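70 kDa protein (Xanthomonas sp., PDB 4B2N) is a dihaem c-type cytochrome that acts as a rubber (latex) oxygenase, a dioxygenase that cleaves its polymer substrate processively. Local coordinates at residues A[106-111]-A[239-244]; A[111-116]-A[184-189]; A[224-229]-A[613-618]. All coordinates share one frame; numbering follows the deposited sequence.

How a chain poor in regular structure is held together can be followed outward from a haem in three contacts, their centres 12 to 15 Å apart and all on the same side of the chain's centre. Contact 1 lies against heme c #1; contact 2, sharing M111 with it, pairs strands 112-113 and 186-189; contact 3 joins the end of helix 218-226 to the loop 613-618. Along the sequence contact 2 nests inside the loop closed by contact 1, whereas contacts 1 and 3 interleave. The shared M111 touches M225 of contact 3, and W242 of contact 1 packs on P615, P616 and I618 of contact 3. Remote parts of the sequence are thereby joined, layer by layer, to the haem surroundings.

Contact 1 (A[106-111]-A[239-244]); sequences QFFQPM and PLPWST. With HEC (heme c), chain C.
P239 meets Q109 at the start of this buried crossing of two irregular segments. The two side chains lie at about a right angle, with Q109 OE1 4.1 Å from P239 CD, a loose van der Waals approach to the ring CH2 by an oxygen whose hydrogen bond comes from the backbone N of I322. The other end of the amide, NE2, is bonded to P110 O at 3.1 Å, nearly straight (168°), in the carbonyl plane and on a lone pair. With partners at both NE2 and OE1, the amide is fixed in its rotation.

L240 comes next and sends two parts of its side chain to different partners. Its CB lies 4.1 Å from F108 CZ, obliquely to the ring. In the modelled conformer, one of two, CD1 stops 3.6 Å from M111 SD, the side chains crossing at about a right angle; this second contact is therefore tentative.

P241 then meets F108 at the ring edge, its CD 3.4 Å from CZ and close to the ring plane. F108 reaches this position with CG anti to the backbone N (chi1 179°). Both residues also line the pocket of heme c #1: P241 CG is 3.5 Å from the haem CBC, and F108 CE2 is 3.9 Å from CMC. Farther on, W242 turns to other partners, its NE1 bonding to D594 O.

No hydrogen bond crosses between the segments. Their cohesion is therefore mainly apolar, and by pressing two side chains against substituents at the porphyrin rim the contact gives that edge of the haem a hydrophobic wall near the thioether cysteines C191 and C194.

Contact 2 (A[111-116]-A[184-189]); sequences MALATS and TGLIGA
The carbonyl oxygen of I187 is gripped by two successive backbone N-H groups, those of M111 (N to O 2.8 Å) and A112 (N to O 3.2 Å). The M111 donor is tilted 27° from the carbonyl plane, whereas that of A112 lies in it. A return bond runs from I187 N to A112 O at 2.8 Å and is nearly straight (172°); the same oxygen receives a CA-H contact from L186. Beyond the paired strands, A114 N binds G185 O at 3.0 Å, so the first turn of helix 114-118 is tied to the loop leading into strand 186-189. T184 OG1 accepts from L186 N, forming an ST turn just before the strand.

Packing surrounds this ladder. I187 bends back over the start of the helix, its CG1 3.9 Å from A114 CA, while A112 lies on the same face of the sheet as I187. L113 and L186 form a non-hydrogen-bonded pair whose side chains diverge, yet their CD2 methyls come to 4.1 Å. The bend at the end of M111 (chi3 -43°) brings CE over G188 CA, 3.8 Å away.

Two residues facing one define a classic beta bulge, here at the edge of a small three-stranded antiparallel sheet whose central strand leads toward the haem-binding C191 and C194.

Contact 3 (A[224-229]-A[613-618]); sequences DMFRTT and QSPPPI
The C-terminal turn of helix 218-226 meets a proline-rich loop here through a CH-pi contact. P615 CD stands over the middle of the F226 ring, 3.6 Å from its centroid and only 1° off the ring normal. F226 is turned to meet the proline by its first torsion, which sets CG anti to the backbone N (chi1 171°). At the far end of the same ring, CZ touches S614 CB at 3.7 Å.

R227 lies next to P617, and the two side chains cross at about a right angle. NH1 approaches P617 CA to 3.4 Å, oblique to the guanidinium. NH2 forms a salt bridge with D224 OD1 at 3.1 Å; the oxygen is met from above the carboxylate plane. D224 has a second charged partner in R140, through OD2, and R227 NH2 also bonds to Q123 O, so both charges are held within a wider polar network.

Two waters in the guanidinium plane, at its edge, bridge the segments, and S223 OG adds direct bonds to P616 O and I618 N. One water accepts from R227 NH1 and donates weakly to P615 O. The other accepts from R227 NH1 at 2.6 Å and donates both to D224 OD1 and, at 3.2 Å, to I618 O.

Contact 1 (A[106-111]-A[239-244])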
loop_
_atom_site.group_PDB
_atom_site.type_symbol
_atom_site.label_atom_id
_atom_site.label_comp_id
_atom_site.label_asym_id
_atom_site.label_seq_id
_atom_site.Cartn_x
_atom_site.Cartn_y
_atom_site.Cartn_z
ATOM N N GLN A 106 -17.464 5.707 4.333
ATOM C CA GLN A 106 -16.731 5.198 5.497
ATOM C C GLN A 106 -16.620 3.657 5.447
ATOM O O GLN A 106 -17.517 2.925 5.857
ATOM C CB GLN A 106 -17.368 5.629 6.802
ATOM C CG GLN A 106 -16.411 5.331 7.983
ATOM C CD GLN A 106 -16.645 6.277 9.119
ATOM O OE1 GLN A 106 -15.731 7.021 9.558
ATOM N NE2 GLN A 106 -17.868 6.302 9.579
ATOM N N PHE A 107 -15.524 3.183 4.915
ATOM C CA PHE A 107 -15.235 1.765 4.812
ATOM C C PHE A 107 -14.469 1.314 6.051
ATOM O O PHE A 107 -14.869 0.351 6.724
ATOM C CB PHE A 107 -14.319 1.548 3.602
ATOM C CG PHE A 107 -15.021 1.760 2.293
ATOM C CD1 PHE A 107 -16.191 1.019 1.978
ATOM C CD2 PHE A 107 -14.549 2.701 1.390
ATOM C CE1 PHE A 107 -16.895 1.230 0.785
ATOM C CE2 PHE A 107 -15.226 2.892 0.160
ATOM C CZ PHE A 107 -16.404 2.162 -0.112
ATOM N N PHE A 108 -13.364 2.015 6.305
ATOM C CA PHE A 108 -12.381 1.700 7.376
ATOM C C PHE A 108 -13.026 1.921 8.733
ATOM O O PHE A 108 -13.844 2.834 8.929
ATOM C CB PHE A 108 -11.152 2.589 7.133
ATOM C CG PHE A 108 -10.024 2.436 8.137
ATOM C CD1 PHE A 108 -10.099 3.032 9.430
ATOM C CD2 PHE A 108 -8.893 1.737 7.815
ATOM C CE1 PHE A 108 -9.054 2.889 10.381
ATOM C CE2 PHE A 108 -7.833 1.642 8.739
ATOM C CZ PHE A 108 -7.912 2.225 10.000
ATOM N N GLN A 109 -12.774 0.997 9.646
ATOM C CA GLN A 109 -13.202 1.068 11.045
ATOM C C GLN A 109 -13.264 2.473 11.668
ATOM O O GLN A 109 -12.244 3.063 11.839
ATOM C CB GLN A 109 -12.214 0.186 11.865
ATOM C CG GLN A 109 -12.601 0.139 13.346
ATOM C CD GLN A 109 -13.958 -0.423 13.539
ATOM O OE1 GLN A 109 -14.232 -1.595 13.146
ATOM N NE2 GLN A 109 -14.818 0.326 14.209
ATOM N N PRO A 110 -14.460 2.958 12.098
ATOM C CA PRO A 110 -14.495 4.263 12.772
ATOM C C PRO A 110 -13.696 4.234 14.063
ATOM O O PRO A 110 -13.718 3.214 14.774
ATOM C CB PRO A 110 -15.974 4.430 13.124
ATOM C CG PRO A 110 -16.692 3.768 11.983
ATOM C CD PRO A 110 -15.813 2.549 11.658
ATOM N N MET A 111 -13.081 5.357 14.428
ATOM C CA MET A 111 -12.225 5.392 15.626
ATOM C C MET A 111 -12.769 6.277 16.726
ATOM O O MET A 111 -12.473 6.026 17.871
ATOM C CB MET A 111 -10.779 5.781 15.315
ATOM C CG MET A 111 -10.161 4.839 14.334
ATOM S SD MET A 111 -8.509 5.346 13.753
ATOM C CE MET A 111 -8.786 7.085 13.493
ATOM N N PRO A 239 -9.897 -2.993 15.534
ATOM C CA PRO A 239 -8.863 -3.544 14.651
ATOM C C PRO A 239 -8.342 -2.350 13.753
ATOM O O PRO A 239 -8.984 -1.970 12.799
ATOM C CB PRO A 239 -9.583 -4.606 13.853
ATOM C CG PRO A 239 -11.059 -4.223 13.943
ATOM C CD PRO A 239 -11.266 -3.486 15.239
ATOM N N LEU A 240 -7.236 -1.723 14.111
ATOM C CA LEU A 240 -6.757 -0.605 13.286
ATOM C C LEU A 240 -5.249 -0.715 13.294
ATOM O O LEU A 240 -4.688 -1.348 14.171
ATOM C CB LEU A 240 -7.284 0.752 13.758
ATOM C CG LEU A 240 -6.593 1.377 14.958
ATOM C CD1 LEU A 240 -7.280 2.537 15.615
ATOM C CD2 LEU A 240 -6.569 0.258 15.908
ATOM N N PRO A 241 -4.594 -0.175 12.270
ATOM C CA PRO A 241 -3.163 -0.425 12.126
ATOM C C PRO A 241 -2.344 0.435 13.078
ATOM O O PRO A 241 -2.870 1.402 13.636
ATOM C CB PRO A 241 -2.853 -0.067 10.668
ATOM C CG PRO A 241 -4.049 0.584 10.119
ATOM C CD PRO A 241 -5.166 0.622 11.166
ATOM N N TRP A 242 -1.078 0.031 13.304
ATOM C CA TRP A 242 -0.169 0.809 14.183
ATOM C C TRP A 242 1.054 1.088 13.380
ATOM O O TRP A 242 1.138 0.640 12.216
ATOM C CB TRP A 242 0.120 -0.057 15.408
ATOM C CG TRP A 242 0.774 0.675 16.564
ATOM C CD1 TRP A 242 2.133 0.708 16.849
ATOM C CD2 TRP A 242 0.112 1.439 17.652
ATOM N NE1 TRP A 242 2.360 1.448 17.996
ATOM C CE2 TRP A 242 1.184 1.919 18.525
ATOM C CE3 TRP A 242 -1.205 1.759 17.965
ATOM C CZ2 TRP A 242 0.925 2.653 19.694
ATOM C CZ3 TRP A 242 -1.476 2.514 19.138
ATOM C CH2 TRP A 242 -0.435 2.948 19.971
ATOM N N SER A 243 2.027 1.824 13.930
ATOM C CA SER A 243 3.247 1.955 13.191
ATOM C C SER A 243 4.354 2.173 14.196
ATOM O O SER A 243 4.096 2.554 15.367
ATOM C CB SER A 243 3.169 3.138 12.219
ATOM O OG SER A 243 2.940 4.345 12.914
ATOM N N THR A 244 5.563 1.975 13.723
ATOM C CA THR A 244 6.701 2.288 14.504
ATOM C C THR A 244 7.147 3.706 14.312
ATOM O O THR A 244 7.888 4.254 15.178
ATOM C CB THR A 244 7.879 1.327 14.285
ATOM O OG1 THR A 244 8.331 1.401 12.942
ATOM C CG2 THR A 244 7.451 -0.110 14.569
HETATM FE FE HEC C . -3.805 -0.300 1.047
HETATM C CHA HEC C . -1.587 -2.432 -0.600
HETATM C CHB HEC C . -6.050 -0.539 -1.648
HETATM C CHC HEC C . -6.379 1.234 2.899
HETATM C CHD HEC C . -1.483 0.456 3.362
HETATM N NA HEC C . -3.862 -1.249 -0.651
HETATM C C1A HEC C . -2.790 -1.961 -1.268
HETATM C C2A HEC C . -3.034 -2.273 -2.668
HETATM C C3A HEC C . -4.317 -1.752 -3.007
HETATM C C4A HEC C . -4.776 -1.116 -1.766
HETATM C CMA HEC C . -4.990 -1.776 -4.365
HETATM C CAA HEC C . -2.124 -3.026 -3.673
HETATM C CBA HEC C . -1.084 -2.008 -4.148
HETATM C CGA HEC C . -0.002 -2.640 -5.004
HETATM O O1A HEC C . 0.570 -3.736 -4.672
HETATM O O2A HEC C . 0.317 -1.956 -5.980
HETATM N NB HEC C . -5.780 0.118 0.718
HETATM C C1B HEC C . -6.492 0.057 -0.414
HETATM C C2B HEC C . -7.871 0.515 -0.328
HETATM C C3B HEC C . -7.972 1.009 0.991
HETATM C C4B HEC C . -6.635 0.792 1.533
HETATM C CMB HEC C . -8.811 0.415 -1.461
HETATM C CAB HEC C . -9.163 1.565 1.726
HETATM C CBB HEC C . -10.236 0.650 1.901
HETATM N NC HEC C . -3.997 0.686 2.756
HETATM C C1C HEC C . -5.049 1.247 3.457
HETATM C C2C HEC C . -4.634 1.920 4.714
HETATM C C3C HEC C . -3.186 1.639 4.828
HETATM C C4C HEC C . -2.845 0.882 3.627
HETATM C CMC HEC C . -5.602 2.630 5.655
HETATM C CAC HEC C . -2.236 2.024 5.920
HETATM C CBC HEC C . -2.685 1.919 7.241
HETATM N ND HEC C . -1.883 -0.916 1.323
HETATM C C1D HEC C . -1.107 -0.502 2.323
HETATM C C2D HEC C . 0.211 -1.049 2.292
HETATM C C3D HEC C . 0.169 -1.899 1.144
HETATM C C4D HEC C . -1.187 -1.761 0.625
HETATM C CMD HEC C . 1.383 -0.841 3.182
HETATM C CAD HEC C . 1.274 -2.809 0.739
HETATM C CBD HEC C . 1.018 -3.987 1.758
HETATM C CGD HEC C . 2.117 -5.016 1.623
HETATM O O1D HEC C . 3.044 -5.077 2.470
HETATM O O2D HEC C . 2.088 -5.726 0.563
#

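Contact 2 (A[111-116]-A[184-189])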
loop_
_atom_site.group_PDB
_atom_site.type_symbol
_atom_site.label_atom_id
_atom_site.label_comp_id
_atom_site.label_asym_id
_atom_site.label_seq_id
_atom_site.Cartn_x
_atom_site.Cartn_y
_atom_site.Cartn_z
ATOM N N MET A 111 -13.081 5.357 14.428
ATOM C CA MET A 111 -12.225 5.392 15.626
ATOM C C MET A 111 -12.769 6.277 16.726
ATOM O O MET A 111 -12.473 6.026 17.871
ATOM C CB MET A 111 -10.779 5.781 15.315
ATOM C CG MET A 111 -10.161 4.839 14.334
ATOM S SD MET A 111 -8.509 5.346 13.753
ATOM C CE MET A 111 -8.786 7.085 13.493
ATOM N N ALA A 112 -13.488 7.346 16.374
ATOM C CA ALA A 112 -13.876 8.401 17.345
ATOM C C ALA A 112 -15.204 9.024 16.957
ATOM O O ALA A 112 -15.560 9.099 15.765
ATOM C CB ALA A 112 -12.766 9.452 17.380
ATOM N N LEU A 113 -15.963 9.507 17.934
ATOM C CA LEU A 113 -17.092 10.359 17.681
ATOM C C LEU A 113 -16.585 11.643 17.057
ATOM O O LEU A 113 -15.443 12.118 17.341
ATOM C CB LEU A 113 -17.774 10.721 19.039
ATOM C CG LEU A 113 -18.253 9.510 19.836
ATOM C CD1 LEU A 113 -18.530 10.036 21.254
ATOM C CD2 LEU A 113 -19.540 8.909 19.283
ATOM N N ALA A 114 -17.405 12.220 16.194
ATOM C CA ALA A 114 -17.024 13.520 15.670
ATOM C C ALA A 114 -16.672 14.573 16.775
ATOM O O ALA A 114 -15.662 15.325 16.664
ATOM C CB ALA A 114 -18.104 13.996 14.732
ATOM N N THR A 115 -17.421 14.584 17.865
ATOM C CA THR A 115 -17.081 15.542 18.941
ATOM C C THR A 115 -15.761 15.239 19.631
ATOM O O THR A 115 -14.985 16.165 20.003
ATOM C CB THR A 115 -18.253 15.704 19.946
ATOM O OG1 THR A 115 -19.265 16.448 19.253
ATOM C CG2 THR A 115 -17.823 16.504 21.213
ATOM N N SER A 116 -15.422 13.964 19.736
ATOM C CA SER A 116 -14.147 13.628 20.280
ATOM C C SER A 116 -13.005 14.091 19.373
ATOM O O SER A 116 -11.937 14.535 19.879
ATOM C CB SER A 116 -14.012 12.121 20.390
ATOM O OG SER A 116 -14.904 11.578 21.363
ATOM N N THR A 184 -22.070 9.620 8.852
ATOM C CA THR A 184 -21.976 8.700 10.024
ATOM C C THR A 184 -21.826 9.414 11.356
ATOM O O THR A 184 -22.104 8.830 12.403
ATOM C CB THR A 184 -20.780 7.827 9.811
ATOM O OG1 THR A 184 -19.567 8.619 9.902
ATOM C CG2 THR A 184 -20.911 7.274 8.420
ATOM N N GLY A 185 -21.293 10.632 11.335
ATOM C CA GLY A 185 -20.980 11.267 12.648
ATOM C C GLY A 185 -19.800 10.643 13.385
ATOM O O GLY A 185 -19.555 10.971 14.554
ATOM N N LEU A 186 -19.000 9.806 12.691
ATOM C CA LEU A 186 -17.867 9.093 13.294
ATOM C C LEU A 186 -16.687 9.327 12.387
ATOM O O LEU A 186 -16.841 9.283 11.169
ATOM C CB LEU A 186 -18.073 7.553 13.286
ATOM C CG LEU A 186 -19.392 7.150 13.953
ATOM C CD1 LEU A 186 -19.646 5.636 13.849
ATOM C CD2 LEU A 186 -19.340 7.583 15.431
ATOM N N ILE A 187 -15.512 9.458 12.989
ATOM C CA ILE A 187 -14.251 9.689 12.238
ATOM C C ILE A 187 -13.325 8.475 12.235
ATOM O O ILE A 187 -13.141 7.901 13.277
ATOM C CB ILE A 187 -13.479 10.862 12.924
ATOM C CG1 ILE A 187 -14.407 12.028 13.235
ATOM C CG2 ILE A 187 -12.316 11.350 12.097
ATOM C CD1 ILE A 187 -15.179 12.629 12.024
ATOM N N GLY A 188 -12.736 8.075 11.093
ATOM C CA GLY A 188 -11.689 7.057 11.097
ATOM C C GLY A 188 -10.730 7.459 10.061
ATOM O O GLY A 188 -10.853 8.555 9.509
ATOM N N ALA A 189 -9.739 6.621 9.867
ATOM C CA ALA A 189 -8.845 6.831 8.737
ATOM C C ALA A 189 -9.589 6.516 7.418
ATOM O O ALA A 189 -10.630 5.815 7.388
ATOM C CB ALA A 189 -7.632 5.911 8.887
#

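Contact 3 (A[224-229]-A[613-618])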
loop_
_atom_site.group_PDB
_atom_site.type_symbol
_atom_site.label_atom_id
_atom_site.label_comp_id
_atom_site.label_asym_id
_atom_site.label_seq_id
_atom_site.Cartn_x
_atom_site.Cartn_y
_atom_site.Cartn_z
ATOM N N ASP A 224 -3.830 8.400 20.039
ATOM C CA ASP A 224 -4.687 9.528 20.414
ATOM C C ASP A 224 -6.150 9.110 20.465
ATOM O O ASP A 224 -6.871 9.441 21.425
ATOM C CB ASP A 224 -4.534 10.766 19.517
ATOM C CG ASP A 224 -3.144 11.409 19.621
ATOM O OD1 ASP A 224 -2.348 11.089 20.545
ATOM O OD2 ASP A 224 -2.875 12.275 18.776
ATOM N N MET A 225 -6.619 8.465 19.398
ATOM C CA MET A 225 -8.069 8.185 19.272
ATOM C C MET A 225 -8.546 7.260 20.394
ATOM O O MET A 225 -9.700 7.389 20.906
ATOM C CB MET A 225 -8.318 7.511 17.904
ATOM C CG MET A 225 -8.071 8.422 16.738
ATOM S SD MET A 225 -9.351 9.621 16.735
ATOM C CE MET A 225 -9.470 9.900 14.976
ATOM N N PHE A 226 -7.642 6.380 20.788
ATOM C CA PHE A 226 -7.929 5.355 21.788
ATOM C C PHE A 226 -8.304 6.048 23.101
ATOM O O PHE A 226 -9.104 5.499 23.857
ATOM C CB PHE A 226 -6.762 4.339 22.008
ATOM C CG PHE A 226 -7.015 3.418 23.210
ATOM C CD1 PHE A 226 -8.007 2.452 23.139
ATOM C CD2 PHE A 226 -6.316 3.567 24.415
ATOM C CE1 PHE A 226 -8.286 1.637 24.239
ATOM C CE2 PHE A 226 -6.617 2.771 25.521
ATOM C CZ PHE A 226 -7.584 1.808 25.428
ATOM N N ARG A 227 -7.751 7.248 23.350
ATOM C CA ARG A 227 -7.985 7.948 24.626
ATOM C C ARG A 227 -9.199 8.850 24.571
ATOM O O ARG A 227 -9.471 9.562 25.509
ATOM C CB ARG A 227 -6.767 8.777 25.051
ATOM C CG ARG A 227 -5.505 7.926 25.247
ATOM C CD ARG A 227 -4.416 8.688 26.003
ATOM N NE ARG A 227 -3.896 9.831 25.281
ATOM C CZ ARG A 227 -3.087 9.757 24.209
ATOM N NH1 ARG A 227 -2.686 8.589 23.673
ATOM N NH2 ARG A 227 -2.672 10.875 23.652
ATOM N N THR A 228 -9.915 8.872 23.442
ATOM C CA THR A 228 -11.164 9.576 23.392
ATOM C C THR A 228 -12.366 8.730 23.868
ATOM O O THR A 228 -12.236 7.510 24.049
ATOM C CB THR A 228 -11.436 10.115 21.950
ATOM O OG1 THR A 228 -11.770 9.023 21.072
ATOM C CG2 THR A 228 -10.247 10.997 21.435
ATOM N N THR A 229 -13.540 9.355 24.030
ATOM C CA THR A 229 -14.754 8.602 24.447
ATOM C C THR A 229 -15.054 7.400 23.558
ATOM O O THR A 229 -15.202 7.551 22.333
ATOM C CB THR A 229 -15.986 9.520 24.553
ATOM O OG1 THR A 229 -15.660 10.499 25.515
ATOM C CG2 THR A 229 -17.254 8.776 25.036
ATOM N N GLN A 613 -3.052 -6.045 25.954
ATOM C CA GLN A 613 -2.432 -4.770 26.365
ATOM C C GLN A 613 -3.123 -3.655 25.508
ATOM O O GLN A 613 -3.288 -3.791 24.274
ATOM C CB GLN A 613 -0.890 -4.951 26.063
ATOM C CG GLN A 613 0.062 -3.767 26.255
ATOM C CD GLN A 613 1.412 -3.825 25.462
ATOM O OE1 GLN A 613 2.162 -2.797 25.357
ATOM N NE2 GLN A 613 1.734 -5.007 24.901
ATOM N N SER A 614 -3.607 -2.607 26.148
ATOM C CA SER A 614 -4.242 -1.536 25.418
ATOM C C SER A 614 -3.164 -0.611 24.838
ATOM O O SER A 614 -2.021 -0.630 25.319
ATOM C CB SER A 614 -5.088 -0.753 26.395
ATOM O OG SER A 614 -6.211 -1.563 26.711
ATOM N N PRO A 615 -3.523 0.197 23.829
ATOM C CA PRO A 615 -2.522 1.022 23.166
ATOM C C PRO A 615 -1.846 1.966 24.160
ATOM O O PRO A 615 -2.493 2.572 25.049
ATOM C CB PRO A 615 -3.333 1.800 22.104
ATOM C CG PRO A 615 -4.540 0.928 21.842
ATOM C CD PRO A 615 -4.851 0.286 23.179
ATOM N N PRO A 616 -0.552 2.001 24.117
ATOM C CA PRO A 616 0.201 2.927 24.980
ATOM C C PRO A 616 -0.111 4.390 24.536
ATOM O O PRO A 616 -0.173 4.633 23.330
ATOM C CB PRO A 616 1.665 2.595 24.657
ATOM C CG PRO A 616 1.611 1.965 23.316
ATOM C CD PRO A 616 0.308 1.214 23.229
ATOM N N PRO A 617 -0.266 5.332 25.487
ATOM C CA PRO A 617 -0.267 6.706 25.109
ATOM C C PRO A 617 1.136 7.052 24.559
ATOM O O PRO A 617 2.124 6.956 25.267
ATOM C CB PRO A 617 -0.602 7.435 26.432
ATOM C CG PRO A 617 -0.066 6.549 27.529
ATOM C CD PRO A 617 -0.301 5.146 26.962
ATOM N N ILE A 618 1.222 7.435 23.294
ATOM C CA ILE A 618 2.536 7.727 22.715
ATOM C C ILE A 618 3.016 9.110 23.190
ATOM O O ILE A 618 2.297 10.080 23.037
ATOM C CB ILE A 618 2.482 7.627 21.187
ATOM C CG1 ILE A 618 2.184 6.181 20.782
ATOM C CG2 ILE A 618 3.802 8.127 20.630
ATOM C CD1 ILE A 618 2.140 5.945 19.282
HETATM O O HOH W 1 -0.806 9.646 22.210
HETATM O O HOH W 2 -3.272 5.708 24.099
#